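Local structure of periplasmic binding protein (Veillonella parvula, 4MO9) at residues Q110-N115 / A135-A140; I147-E152 / K159-I164; E212-S217 / S245-E250; I259-G264 / K332-E337. The protein probably binds a solute such as an iron chelate outside the cell membrane and delivers it to an ABC importer. All coordinates share one frame; numbering follows the deposited sequence.

Contact 1 (Q110-N115 / A135-A140)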
loop_
_atom_site.group_PDB
_atom_site.type_symbol
_atom_site.label_atom_id
_atom_site.label_comp_id
_atom_site.label_asym_id
_atom_site.label_seq_id
_atom_site.Cartn_x
_atom_site.Cartn_y
_atom_site.Cartn_z
ATOM N N GLN A 110 27.317 -5.874 6.202
ATOM C CA GLN A 110 27.064 -4.482 6.586
ATOM C C GLN A 110 25.885 -4.411 7.553
ATOM O O GLN A 110 25.889 -3.638 8.517
ATOM C CB GLN A 110 26.796 -3.621 5.347
ATOM C CG GLN A 110 26.641 -2.125 5.625
ATOM C CD GLN A 110 25.186 -1.679 5.746
ATOM O OE1 GLN A 110 24.899 -0.586 6.241
ATOM N NE2 GLN A 110 24.265 -2.524 5.292
ATOM N N VAL A 111 24.883 -5.244 7.306
ATOM C CA VAL A 111 23.714 -5.283 8.170
ATOM C C VAL A 111 24.054 -5.874 9.540
ATOM O O VAL A 111 23.701 -5.293 10.574
ATOM C CB VAL A 111 22.576 -6.088 7.532
ATOM C CG1 VAL A 111 21.410 -6.189 8.504
ATOM C CG2 VAL A 111 22.146 -5.434 6.219
ATOM N N VAL A 112 24.737 -7.021 9.541
ATOM C CA VAL A 112 25.192 -7.666 10.782
ATOM C C VAL A 112 26.001 -6.691 11.635
ATOM O O VAL A 112 25.934 -6.715 12.867
ATOM C CB VAL A 112 26.034 -8.931 10.483
ATOM C CG1 VAL A 112 26.664 -9.501 11.752
ATOM C CG2 VAL A 112 25.175 -9.986 9.802
ATOM N N ALA A 113 26.747 -5.815 10.972
ATOM C CA ALA A 113 27.602 -4.855 11.658
ATOM C C ALA A 113 26.808 -3.774 12.394
ATOM O O ALA A 113 27.371 -3.019 13.188
ATOM C CB ALA A 113 28.557 -4.225 10.676
ATOM N N LEU A 114 25.510 -3.696 12.126
ATOM C CA LEU A 114 24.644 -2.754 12.822
ATOM C C LEU A 114 24.119 -3.326 14.145
ATOM O O LEU A 114 23.377 -2.649 14.869
ATOM C CB LEU A 114 23.464 -2.380 11.930
ATOM C CG LEU A 114 23.791 -1.642 10.631
ATOM C CD1 LEU A 114 22.512 -1.401 9.878
ATOM C CD2 LEU A 114 24.479 -0.322 10.900
ATOM N N ASN A 115 24.511 -4.563 14.452
ATOM C CA ASN A 115 23.994 -5.290 15.615
ATOM C C ASN A 115 22.480 -5.216 15.794
ATOM O O ASN A 115 21.999 -4.875 16.874
ATOM C CB ASN A 115 24.709 -4.824 16.880
ATOM C CG ASN A 115 26.174 -5.165 16.851
ATOM O OD1 ASN A 115 26.546 -6.303 16.551
ATOM N ND2 ASN A 115 27.024 -4.182 17.132
ATOM N N ALA A 135 20.383 -17.285 6.434
ATOM C CA ALA A 135 21.403 -18.085 7.112
ATOM C C ALA A 135 22.407 -17.169 7.814
ATOM O O ALA A 135 22.858 -17.465 8.929
ATOM C CB ALA A 135 22.115 -19.017 6.141
ATOM N N LYS A 136 22.739 -16.051 7.173
ATOM C CA LYS A 136 23.692 -15.113 7.757
ATOM C C LYS A 136 23.078 -14.349 8.928
ATOM O O LYS A 136 23.760 -14.080 9.931
ATOM C CB LYS A 136 24.246 -14.166 6.693
ATOM C CG LYS A 136 25.160 -14.883 5.694
ATOM C CD LYS A 136 25.806 -13.907 4.732
ATOM C CE LYS A 136 26.724 -14.620 3.754
ATOM N NZ LYS A 136 27.267 -13.664 2.743
HETATM N N MSE A 137 21.793 -14.040 8.816
HETATM C CA MSE A 137 21.070 -13.378 9.900
HETATM C C MSE A 137 20.970 -14.326 11.101
HETATM O O MSE A 137 21.237 -13.927 12.249
HETATM C CB MSE A 137 19.675 -12.946 9.437
HETATM C CG MSE A 137 19.636 -12.005 8.205
HETATM SE SE MSE A 137 20.550 -10.307 8.508
HETATM C CE MSE A 137 22.118 -10.683 7.400
ATOM N N ASP A 138 20.617 -15.588 10.833
ATOM C CA ASP A 138 20.552 -16.619 11.876
ATOM C C ASP A 138 21.900 -16.781 12.589
ATOM O O ASP A 138 21.985 -16.774 13.826
ATOM C CB ASP A 138 20.143 -17.970 11.267
ATOM C CG ASP A 138 18.688 -18.009 10.803
ATOM O OD1 ASP A 138 17.900 -17.104 11.148
ATOM O OD2 ASP A 138 18.318 -18.969 10.091
ATOM N N ALA A 139 22.959 -16.954 11.803
ATOM C CA ALA A 139 24.303 -17.097 12.352
ATOM C C ALA A 139 24.683 -15.947 13.287
ATOM O O ALA A 139 25.414 -16.153 14.254
ATOM C CB ALA A 139 25.326 -17.238 11.232
ATOM N N ALA A 140 24.178 -14.749 13.007
ATOM C CA ALA A 140 24.510 -13.563 13.799
ATOM C C ALA A 140 23.571 -13.357 14.990
ATOM O O ALA A 140 23.749 -12.414 15.763
ATOM C CB ALA A 140 24.506 -12.320 12.919
#
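Val112 meets Ala140 and selenomethionine Met137 where two short helix ends come together. The tight part is small and lies toward the solvent rim. Val112 CG1 lies 3.7 Å from Ala140 CB, and its other branch, CG2, is 3.9 Å from Met137 CE. Val112 thus straddles the end of helix 134-139. CG1 is the nearer of its two methyls to Ala140 CB, and Val112 CG2 also comes within 4.0 Å of that atom. Its torsion explains this: CG1 stands anti to the backbone N (chi1 173°), which leaves CG2 beside that N and turned to the selenomethionine. The Met137 chain bends at chi2 and again at chi3, and this brings its end back toward helix 108-112. There Met137 SE sits 4.2 Å from Val111 CG1, a looser touch on the buried side. No hydrogen bond joins the two segments, so the grip is by apolar contact.

On the solvent side Lys136 barely takes part. It starts toward residues 110-115 but carries its end away, where NZ forms a salt bridge with Glu109. After the contact, 112-115 makes a type I turn, closed by Asn115 N to Val112 O at 3.0 Å. Arg40 bonds to the carbonyls of Leu114 and Asn115. The two helix ends lie on the connections before and after strand 118-122, and Met137 also packs on Ala108 of helix 108-112.

Contact 2 (I147-E152 / K159-I164)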
loop_
_atom_site.group_PDB
_atom_site.type_symbol
_atom_site.label_atom_id
_atom_site.label_comp_id
_atom_site.label_asym_id
_atom_site.label_seq_id
_atom_site.Cartn_x
_atom_site.Cartn_y
_atom_site.Cartn_z
ATOM N N ILE A 147 5.778 -10.921 7.909
ATOM C CA ILE A 147 4.520 -10.187 7.938
ATOM C C ILE A 147 3.930 -10.246 6.521
ATOM O O ILE A 147 4.627 -10.624 5.571
ATOM C CB ILE A 147 4.736 -8.717 8.353
ATOM C CG1 ILE A 147 5.608 -7.995 7.315
ATOM C CG2 ILE A 147 5.381 -8.626 9.751
ATOM C CD1 ILE A 147 5.692 -6.481 7.526
ATOM N N ASP A 148 2.662 -9.885 6.354
ATOM C CA ASP A 148 2.063 -10.047 5.034
ATOM C C ASP A 148 0.844 -9.155 4.859
ATOM O O ASP A 148 -0.298 -9.569 5.111
ATOM C CB ASP A 148 1.700 -11.518 4.752
ATOM C CG ASP A 148 1.285 -11.758 3.297
ATOM O OD1 ASP A 148 1.440 -10.849 2.443
ATOM O OD2 ASP A 148 0.809 -12.872 2.984
ATOM N N TYR A 149 1.092 -7.932 4.413
ATOM C CA TYR A 149 0.012 -7.041 4.029
ATOM C C TYR A 149 -0.394 -7.267 2.572
ATOM O O TYR A 149 -1.464 -6.804 2.146
ATOM C CB TYR A 149 0.450 -5.590 4.240
ATOM C CG TYR A 149 0.639 -5.196 5.691
ATOM C CD1 TYR A 149 -0.347 -5.447 6.637
ATOM C CD2 TYR A 149 1.813 -4.579 6.114
ATOM C CE1 TYR A 149 -0.180 -5.077 7.970
ATOM C CE2 TYR A 149 2.005 -4.220 7.445
ATOM C CZ TYR A 149 0.998 -4.465 8.365
ATOM O OH TYR A 149 1.178 -4.095 9.677
ATOM N N HIS A 150 0.436 -7.981 1.804
ATOM C CA HIS A 150 0.178 -8.131 0.365
ATOM C C HIS A 150 -0.963 -9.098 0.102
ATOM O O HIS A 150 -1.616 -9.026 -0.946
ATOM C CB HIS A 150 1.433 -8.593 -0.392
ATOM C CG HIS A 150 2.524 -7.569 -0.436
ATOM N ND1 HIS A 150 3.350 -7.306 0.638
ATOM C CD2 HIS A 150 2.926 -6.742 -1.431
ATOM C CE1 HIS A 150 4.209 -6.355 0.308
ATOM N NE2 HIS A 150 3.977 -6.000 -0.947
ATOM N N ALA A 151 -1.218 -10.001 1.046
ATOM C CA ALA A 151 -2.304 -10.974 0.864
ATOM C C ALA A 151 -3.660 -10.273 0.786
ATOM O O ALA A 151 -4.597 -10.772 0.157
ATOM C CB ALA A 151 -2.312 -11.981 2.015
ATOM N N GLU A 152 -3.759 -9.129 1.457
ATOM C CA GLU A 152 -5.029 -8.425 1.621
ATOM C C GLU A 152 -6.095 -9.349 2.230
ATOM O O GLU A 152 -7.244 -9.385 1.768
ATOM C CB GLU A 152 -5.510 -7.837 0.288
ATOM C CG GLU A 152 -4.477 -6.958 -0.440
ATOM C CD GLU A 152 -4.276 -5.587 0.211
ATOM O OE1 GLU A 152 -4.624 -5.417 1.412
ATOM O OE2 GLU A 152 -3.759 -4.670 -0.478
ATOM N N LYS A 159 -2.654 -10.273 12.103
ATOM C CA LYS A 159 -1.547 -11.015 12.693
ATOM C C LYS A 159 -0.256 -10.219 12.482
ATOM O O LYS A 159 0.607 -10.192 13.345
ATOM C CB LYS A 159 -1.458 -12.422 12.089
ATOM C CG LYS A 159 -0.743 -13.448 12.942
ATOM C CD LYS A 159 -1.627 -13.979 14.081
ATOM C CE LYS A 159 -0.873 -15.031 14.915
ATOM N NZ LYS A 159 -1.650 -15.622 16.061
ATOM N N SER A 160 -0.145 -9.544 11.340
ATOM C CA SER A 160 1.030 -8.735 11.053
ATOM C C SER A 160 1.152 -7.572 12.019
ATOM O O SER A 160 2.225 -7.354 12.605
ATOM C CB SER A 160 0.990 -8.233 9.610
ATOM O OG SER A 160 0.973 -9.348 8.725
ATOM N N ILE A 161 0.057 -6.827 12.186
ATOM C CA ILE A 161 0.014 -5.726 13.152
ATOM C C ILE A 161 0.350 -6.240 14.556
ATOM O O ILE A 161 1.129 -5.632 15.297
ATOM C CB ILE A 161 -1.378 -5.072 13.159
ATOM C CG1 ILE A 161 -1.631 -4.375 11.814
ATOM C CG2 ILE A 161 -1.522 -4.074 14.323
ATOM C CD1 ILE A 161 -3.080 -3.935 11.603
ATOM N N GLU A 162 -0.250 -7.360 14.924
ATOM C CA GLU A 162 -0.071 -7.918 16.259
ATOM C C GLU A 162 1.390 -8.335 16.486
ATOM O O GLU A 162 1.964 -8.067 17.559
ATOM C CB GLU A 162 -1.059 -9.079 16.432
ATOM C CG GLU A 162 -0.822 -10.040 17.582
ATOM C CD GLU A 162 -1.704 -11.276 17.439
ATOM O OE1 GLU A 162 -1.200 -12.400 17.645
ATOM O OE2 GLU A 162 -2.898 -11.110 17.084
ATOM N N ALA A 163 2.005 -8.955 15.473
ATOM C CA ALA A 163 3.391 -9.423 15.603
ATOM C C ALA A 163 4.395 -8.262 15.746
ATOM O O ALA A 163 5.322 -8.324 16.577
ATOM C CB ALA A 163 3.770 -10.326 14.432
ATOM N N ILE A 164 4.211 -7.217 14.944
ATOM C CA ILE A 164 5.092 -6.054 14.990
ATOM C C ILE A 164 4.927 -5.339 16.329
ATOM O O ILE A 164 5.918 -4.952 16.967
ATOM C CB ILE A 164 4.820 -5.077 13.832
ATOM C CG1 ILE A 164 5.072 -5.765 12.485
ATOM C CG2 ILE A 164 5.702 -3.835 13.969
ATOM C CD1 ILE A 164 4.717 -4.913 11.267
#
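Ile147 and Ser160 bring the two backbones to 4.9 Å between CA atoms, where the end of strand 143-147 runs close beside helix 154-168. The link is one bond: Asp148 N donates to Ser160 OG at 3.0 Å, nearly straight at 163°. Ser160 OG is also hydrogen-bonded to Ser156 O one turn back. The serine therefore ties the strand end to the helix. Ser160 CB lies 3.7 Å from Tyr149 CE1, oblique to the ring.

The Tyr149 ring lies against the helix at Ser160 and Ile161. Ile161 CG1 comes to the ring edge, near its plane, and is 3.5 Å from Tyr149 OH. The two side chains cross at about a right angle. Tyr149 OH is hydrogen-bonded to Thr54 of helix 52-59, which fixes the phenol end. Replacing Tyr149 by alanine removes the ring and hydroxyl, and is likely to leave Thr54 OG1 without this partner and to open a gap beside Ser160 CB and Ile161 CG1.

One turn further along the helix, Ile147 CG2 packs against Ile164 CG1 at 4.0 Å. Ile164 also packs on helix 52-59. The segment pair forms a beta-alpha connection: the last strand of the parallel sheet passes through a loop into the helix that packs back on it, as in the alpha/beta lobes of solute-binding proteins.

Contact 3 (E212-S217 / S245-E250)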
loop_
_atom_site.group_PDB
_atom_site.type_symbol
_atom_site.label_atom_id
_atom_site.label_comp_id
_atom_site.label_asym_id
_atom_site.label_seq_id
_atom_site.Cartn_x
_atom_site.Cartn_y
_atom_site.Cartn_z
ATOM N N GLU A 212 -0.594 8.869 -23.094
ATOM C CA GLU A 212 -0.045 8.426 -24.377
ATOM C C GLU A 212 0.452 6.968 -24.414
ATOM O O GLU A 212 0.692 6.421 -25.493
ATOM C CB GLU A 212 1.040 9.402 -24.874
ATOM C CG GLU A 212 2.340 9.414 -24.060
ATOM C CD GLU A 212 2.242 10.190 -22.745
ATOM O OE1 GLU A 212 1.149 10.706 -22.411
ATOM O OE2 GLU A 212 3.274 10.286 -22.045
ATOM N N GLU A 213 0.589 6.344 -23.245
ATOM C CA GLU A 213 1.015 4.945 -23.163
ATOM C C GLU A 213 0.268 4.232 -22.038
ATOM O O GLU A 213 0.235 4.722 -20.906
ATOM C CB GLU A 213 2.528 4.862 -22.924
ATOM C CG GLU A 213 3.087 3.441 -22.894
ATOM C CD GLU A 213 4.561 3.391 -22.499
ATOM O OE1 GLU A 213 5.111 4.437 -22.087
ATOM O OE2 GLU A 213 5.167 2.300 -22.596
ATOM N N PHE A 214 -0.330 3.080 -22.329
ATOM C CA PHE A 214 -1.094 2.369 -21.299
ATOM C C PHE A 214 -0.192 1.822 -20.206
ATOM O O PHE A 214 0.855 1.235 -20.483
ATOM C CB PHE A 214 -1.925 1.234 -21.902
ATOM C CG PHE A 214 -3.240 1.685 -22.483
ATOM C CD1 PHE A 214 -3.315 2.832 -23.261
ATOM C CD2 PHE A 214 -4.401 0.960 -22.254
ATOM C CE1 PHE A 214 -4.527 3.246 -23.808
ATOM C CE2 PHE A 214 -5.612 1.367 -22.789
ATOM C CZ PHE A 214 -5.676 2.511 -23.565
ATOM N N GLY A 215 -0.594 2.028 -18.958
ATOM C CA GLY A 215 0.111 1.428 -17.848
ATOM C C GLY A 215 -0.414 0.017 -17.642
ATOM O O GLY A 215 -1.235 -0.465 -18.436
ATOM N N ASN A 216 0.055 -0.645 -16.587
ATOM C CA ASN A 216 -0.390 -2.001 -16.290
ATOM C C ASN A 216 -1.851 -2.066 -15.869
ATOM O O ASN A 216 -2.330 -1.196 -15.130
ATOM C CB ASN A 216 0.472 -2.618 -15.179
ATOM C CG ASN A 216 1.881 -2.932 -15.638
ATOM O OD1 ASN A 216 2.127 -3.178 -16.819
ATOM N ND2 ASN A 216 2.811 -2.934 -14.703
ATOM N N SER A 217 -2.554 -3.098 -16.332
ATOM C CA SER A 217 -3.882 -3.402 -15.802
ATOM C C SER A 217 -3.741 -4.642 -14.941
ATOM O O SER A 217 -2.621 -5.007 -14.566
ATOM C CB SER A 217 -4.907 -3.630 -16.912
ATOM O OG SER A 217 -6.222 -3.661 -16.373
ATOM N N SER A 245 -0.126 -6.498 -16.374
ATOM C CA SER A 245 0.536 -6.130 -17.613
ATOM C C SER A 245 -0.446 -5.247 -18.366
ATOM O O SER A 245 -1.637 -5.231 -18.045
ATOM C CB SER A 245 0.862 -7.376 -18.431
ATOM O OG SER A 245 -0.324 -8.064 -18.783
ATOM N N PRO A 246 0.038 -4.494 -19.357
ATOM C CA PRO A 246 -0.948 -3.602 -19.977
ATOM C C PRO A 246 -1.882 -4.317 -20.953
ATOM O O PRO A 246 -1.511 -5.332 -21.548
ATOM C CB PRO A 246 -0.089 -2.554 -20.686
ATOM C CG PRO A 246 1.249 -3.202 -20.875
ATOM C CD PRO A 246 1.423 -4.198 -19.766
ATOM N N ILE A 247 -3.097 -3.789 -21.084
ATOM C CA ILE A 247 -4.111 -4.335 -21.980
ATOM C C ILE A 247 -4.009 -3.634 -23.341
ATOM O O ILE A 247 -3.427 -2.554 -23.442
ATOM C CB ILE A 247 -5.525 -4.121 -21.378
ATOM C CG1 ILE A 247 -6.566 -5.010 -22.056
ATOM C CG2 ILE A 247 -5.938 -2.658 -21.469
ATOM C CD1 ILE A 247 -6.159 -6.461 -22.150
ATOM N N ASN A 248 -4.547 -4.242 -24.391
ATOM C CA ASN A 248 -4.619 -3.545 -25.675
ATOM C C ASN A 248 -5.734 -2.501 -25.641
ATOM O O ASN A 248 -6.847 -2.804 -25.215
ATOM C CB ASN A 248 -4.836 -4.527 -26.834
ATOM C CG ASN A 248 -5.931 -5.539 -26.547
ATOM O OD1 ASN A 248 -5.877 -6.263 -25.552
ATOM N ND2 ASN A 248 -6.939 -5.589 -27.420
ATOM N N PRO A 249 -5.438 -1.265 -26.081
ATOM C CA PRO A 249 -6.395 -0.146 -26.074
ATOM C C PRO A 249 -7.789 -0.504 -26.615
ATOM O O PRO A 249 -8.797 -0.031 -26.078
ATOM C CB PRO A 249 -5.734 0.875 -26.997
ATOM C CG PRO A 249 -4.272 0.620 -26.849
ATOM C CD PRO A 249 -4.118 -0.862 -26.602
ATOM N N GLU A 250 -7.831 -1.336 -27.654
ATOM C CA GLU A 250 -9.085 -1.730 -28.297
ATOM C C GLU A 250 -10.003 -2.509 -27.355
ATOM O O GLU A 250 -11.226 -2.460 -27.487
ATOM C CB GLU A 250 -8.813 -2.571 -29.552
ATOM C CG GLU A 250 -7.886 -1.922 -30.580
ATOM C CD GLU A 250 -6.421 -1.973 -30.166
ATOM O OE1 GLU A 250 -5.634 -1.130 -30.651
ATOM O OE2 GLU A 250 -6.056 -2.852 -29.350
HETATM O O HOH W 1 -3.553 -1.361 -19.508
#
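Phe214 lies with one ring face against Pro249, in a loop packing of the second alpha/beta lobe. Pro249 CG stands 4.1 Å from the centroid of the Phe214 ring, 15° off the normal, in a CH-pi contact. It is offset toward the rim, and Pro249 CB is 3.8 Å from Phe214 CZ. Pro249 lies near the start of helix 249-255. Ile247 runs alongside the phenylalanine, pointing the same way, and its CG2 is 4.0 Å from Phe214 CD2. With CG1 anti to N (chi1 -164°), Ile247 CG2 falls between backbone N and carbonyl carbon, where it meets the ring. The Ile247 side chain also touches Thr237, Ala240 and Ile241. Arg296 adds a cation-pi contact to the Phe214 ring. A serine in place of Phe214 has no ring, and is likely to open a gap against Pro249 and cost Arg296 its cation-pi partner.

Further along, Asn216 and Pro246 lie side by side, with Asn216 OD1 3.2 Å from Pro246 CD. Ser217 N donates to Ser245 O at 2.9 Å, and the donor stands above the carbonyl plane. A water bridges the two loops: it donates to Gly215 O at 2.7 Å and accepts from Ile247 N at 2.9 Å.

Contact 4 (I259-G264 / K332-E337)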
loop_
_atom_site.group_PDB
_atom_site.type_symbol
_atom_site.label_atom_id
_atom_site.label_comp_id
_atom_site.label_asym_id
_atom_site.label_seq_id
_atom_site.Cartn_x
_atom_site.Cartn_y
_atom_site.Cartn_z
ATOM N N ILE A 259 -17.146 1.793 -15.116
ATOM C CA ILE A 259 -16.271 2.616 -14.287
ATOM C C ILE A 259 -14.820 2.477 -14.775
ATOM O O ILE A 259 -14.411 1.405 -15.223
ATOM C CB ILE A 259 -16.402 2.188 -12.791
ATOM C CG1 ILE A 259 -17.818 2.490 -12.279
ATOM C CG2 ILE A 259 -15.345 2.855 -11.901
ATOM C CD1 ILE A 259 -18.137 1.857 -10.926
ATOM N N ILE A 260 -14.066 3.576 -14.735
ATOM C CA ILE A 260 -12.631 3.558 -15.033
ATOM C C ILE A 260 -11.928 4.127 -13.805
ATOM O O ILE A 260 -12.374 5.137 -13.244
ATOM C CB ILE A 260 -12.289 4.444 -16.264
ATOM C CG1 ILE A 260 -12.780 3.803 -17.570
ATOM C CG2 ILE A 260 -10.780 4.693 -16.357
ATOM C CD1 ILE A 260 -12.652 4.736 -18.817
HETATM N N MSE A 261 -10.852 3.483 -13.364
HETATM C CA MSE A 261 -10.054 4.041 -12.280
HETATM C C MSE A 261 -8.586 4.021 -12.682
HETATM O O MSE A 261 -8.042 2.952 -13.003
HETATM C CB MSE A 261 -10.277 3.262 -10.981
HETATM C CG MSE A 261 -9.758 3.998 -9.752
HETATM SE SE MSE A 261 -10.021 2.991 -8.098
HETATM C CE MSE A 261 -11.936 2.658 -8.354
ATOM N N ILE A 262 -7.966 5.204 -12.705
ATOM C CA ILE A 262 -6.555 5.348 -13.070
ATOM C C ILE A 262 -5.726 5.614 -11.816
ATOM O O ILE A 262 -5.943 6.624 -11.146
ATOM C CB ILE A 262 -6.337 6.538 -14.032
ATOM C CG1 ILE A 262 -7.285 6.458 -15.236
ATOM C CG2 ILE A 262 -4.873 6.607 -14.472
ATOM C CD1 ILE A 262 -7.028 5.272 -16.150
HETATM N N MSE A 263 -4.773 4.741 -11.498
HETATM C CA MSE A 263 -4.020 4.902 -10.248
HETATM C C MSE A 263 -2.949 6.001 -10.367
HETATM O O MSE A 263 -2.246 6.100 -11.385
HETATM C CB MSE A 263 -3.411 3.568 -9.795
HETATM C CG MSE A 263 -4.416 2.406 -9.785
HETATM SE SE MSE A 263 -6.090 2.783 -8.843
HETATM C CE MSE A 263 -7.084 1.286 -9.595
ATOM N N GLY A 264 -2.858 6.847 -9.342
ATOM C CA GLY A 264 -1.881 7.919 -9.329
ATOM C C GLY A 264 -0.828 7.740 -8.251
ATOM O O GLY A 264 -1.015 6.974 -7.298
ATOM N N LYS A 332 -17.255 2.143 -1.937
ATOM C CA LYS A 332 -18.047 3.371 -2.062
ATOM C C LYS A 332 -18.123 3.856 -3.515
ATOM O O LYS A 332 -19.139 4.430 -3.935
ATOM C CB LYS A 332 -17.481 4.463 -1.142
ATOM C CG LYS A 332 -18.219 5.800 -1.156
ATOM C CD LYS A 332 -17.550 6.765 -0.163
ATOM C CE LYS A 332 -18.320 8.064 0.018
ATOM N NZ LYS A 332 -19.527 7.925 0.882
ATOM N N THR A 333 -17.065 3.617 -4.293
ATOM C CA THR A 333 -17.054 4.028 -5.708
ATOM C C THR A 333 -18.000 3.143 -6.514
ATOM O O THR A 333 -18.791 3.629 -7.336
ATOM C CB THR A 333 -15.629 3.930 -6.299
ATOM O OG1 THR A 333 -14.779 4.889 -5.649
ATOM C CG2 THR A 333 -15.624 4.185 -7.812
ATOM N N PHE A 334 -17.919 1.838 -6.266
ATOM C CA PHE A 334 -18.766 0.873 -6.955
ATOM C C PHE A 334 -20.224 0.942 -6.504
ATOM O O PHE A 334 -21.124 0.743 -7.313
ATOM C CB PHE A 334 -18.226 -0.549 -6.770
ATOM C CG PHE A 334 -16.792 -0.713 -7.204
ATOM C CD1 PHE A 334 -16.291 0.031 -8.257
ATOM C CD2 PHE A 334 -15.941 -1.603 -6.545
ATOM C CE1 PHE A 334 -14.970 -0.103 -8.658
ATOM C CE2 PHE A 334 -14.616 -1.741 -6.942
ATOM C CZ PHE A 334 -14.133 -0.983 -8.009
ATOM N N TYR A 335 -20.452 1.197 -5.212
ATOM C CA TYR A 335 -21.815 1.208 -4.659
ATOM C C TYR A 335 -22.093 2.435 -3.775
ATOM O O TYR A 335 -22.220 2.303 -2.549
ATOM C CB TYR A 335 -22.047 -0.078 -3.847
ATOM C CG TYR A 335 -21.865 -1.355 -4.645
ATOM C CD1 TYR A 335 -20.682 -2.073 -4.578
ATOM C CD2 TYR A 335 -22.878 -1.842 -5.469
ATOM C CE1 TYR A 335 -20.501 -3.242 -5.302
ATOM C CE2 TYR A 335 -22.711 -3.017 -6.199
ATOM C CZ TYR A 335 -21.518 -3.712 -6.112
ATOM O OH TYR A 335 -21.329 -4.883 -6.820
ATOM N N PRO A 336 -22.190 3.626 -4.398
ATOM C CA PRO A 336 -22.259 4.921 -3.704
ATOM C C PRO A 336 -23.379 5.032 -2.670
ATOM O O PRO A 336 -23.140 5.524 -1.560
ATOM C CB PRO A 336 -22.508 5.917 -4.848
ATOM C CG PRO A 336 -21.890 5.269 -6.038
ATOM C CD PRO A 336 -22.117 3.787 -5.860
ATOM N N GLU A 337 -24.582 4.594 -3.029
ATOM C CA GLU A 337 -25.737 4.720 -2.148
ATOM C C GLU A 337 -25.686 3.743 -0.975
ATOM O O GLU A 337 -26.305 3.986 0.065
ATOM C CB GLU A 337 -27.036 4.543 -2.938
ATOM C CG GLU A 337 -27.217 5.558 -4.060
ATOM C CD GLU A 337 -27.544 6.958 -3.549
ATOM O OE1 GLU A 337 -27.324 7.931 -4.307
ATOM O OE2 GLU A 337 -28.033 7.083 -2.400
#
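Ile259 and Phe334 mark the closest backbone approach, 7.9 Å between CA atoms, where strand 259-263 runs past the C-terminal end of helix 324-334. The backbones stay apart and side chains fill the space. Ile259 and Met261, two residues apart on the strand, both point to the helix.

Ile259 CD1 comes to the edge of the Phe334 ring, near its plane, at 3.7 Å from Phe334 CD1. Ile259 CD1 is also 4.1 Å from Thr333 O. Met261 is a selenomethionine. Its chain runs straight from the backbone, with CG anti to N (chi1 -165°), and bends only at chi3. The bend sets Met261 CE between two helix residues, 4.0 Å from Thr333 CG2 and 4.1 Å from Phe334 CE1. Met261 and Phe334 cross at about a right angle.

All four residues are buried, and no hydrogen bond crosses between the segments. Thr333 OG1 is hydrogen-bonded to Tyr329 O inside its own helix, while its methyl faces the strand. Phe334 also packs on Val202 of strand 201-206, and Thr333 on Tyr311 of strand 310-313. This is helix-on-sheet packing: helix 324-334 lies on the central strands of the mixed sheet, forming part of the hydrophobic core of an alpha/beta lobe.

Overall arrangement
From the N terminus, the four contacts close one after another, and none nests in or crosses another. Contact 1 closes a loop that holds strand 118-122, at the far end of the parallel sheet's lobe. Contact 2 follows after strand 143-147 and closes a short connection into helix 154-168; its centre is about 24 Å from that of contact 1. The chain then enters the lobe of the mixed sheet. Contact 3 joins the loop after strand 201-206 to the start of helix 249-255. That helix leads straight to strand 259-263, where contact 4 begins its long closure onto helix 324-334. Contacts 3 and 4 have nearest atoms about 7 Å apart.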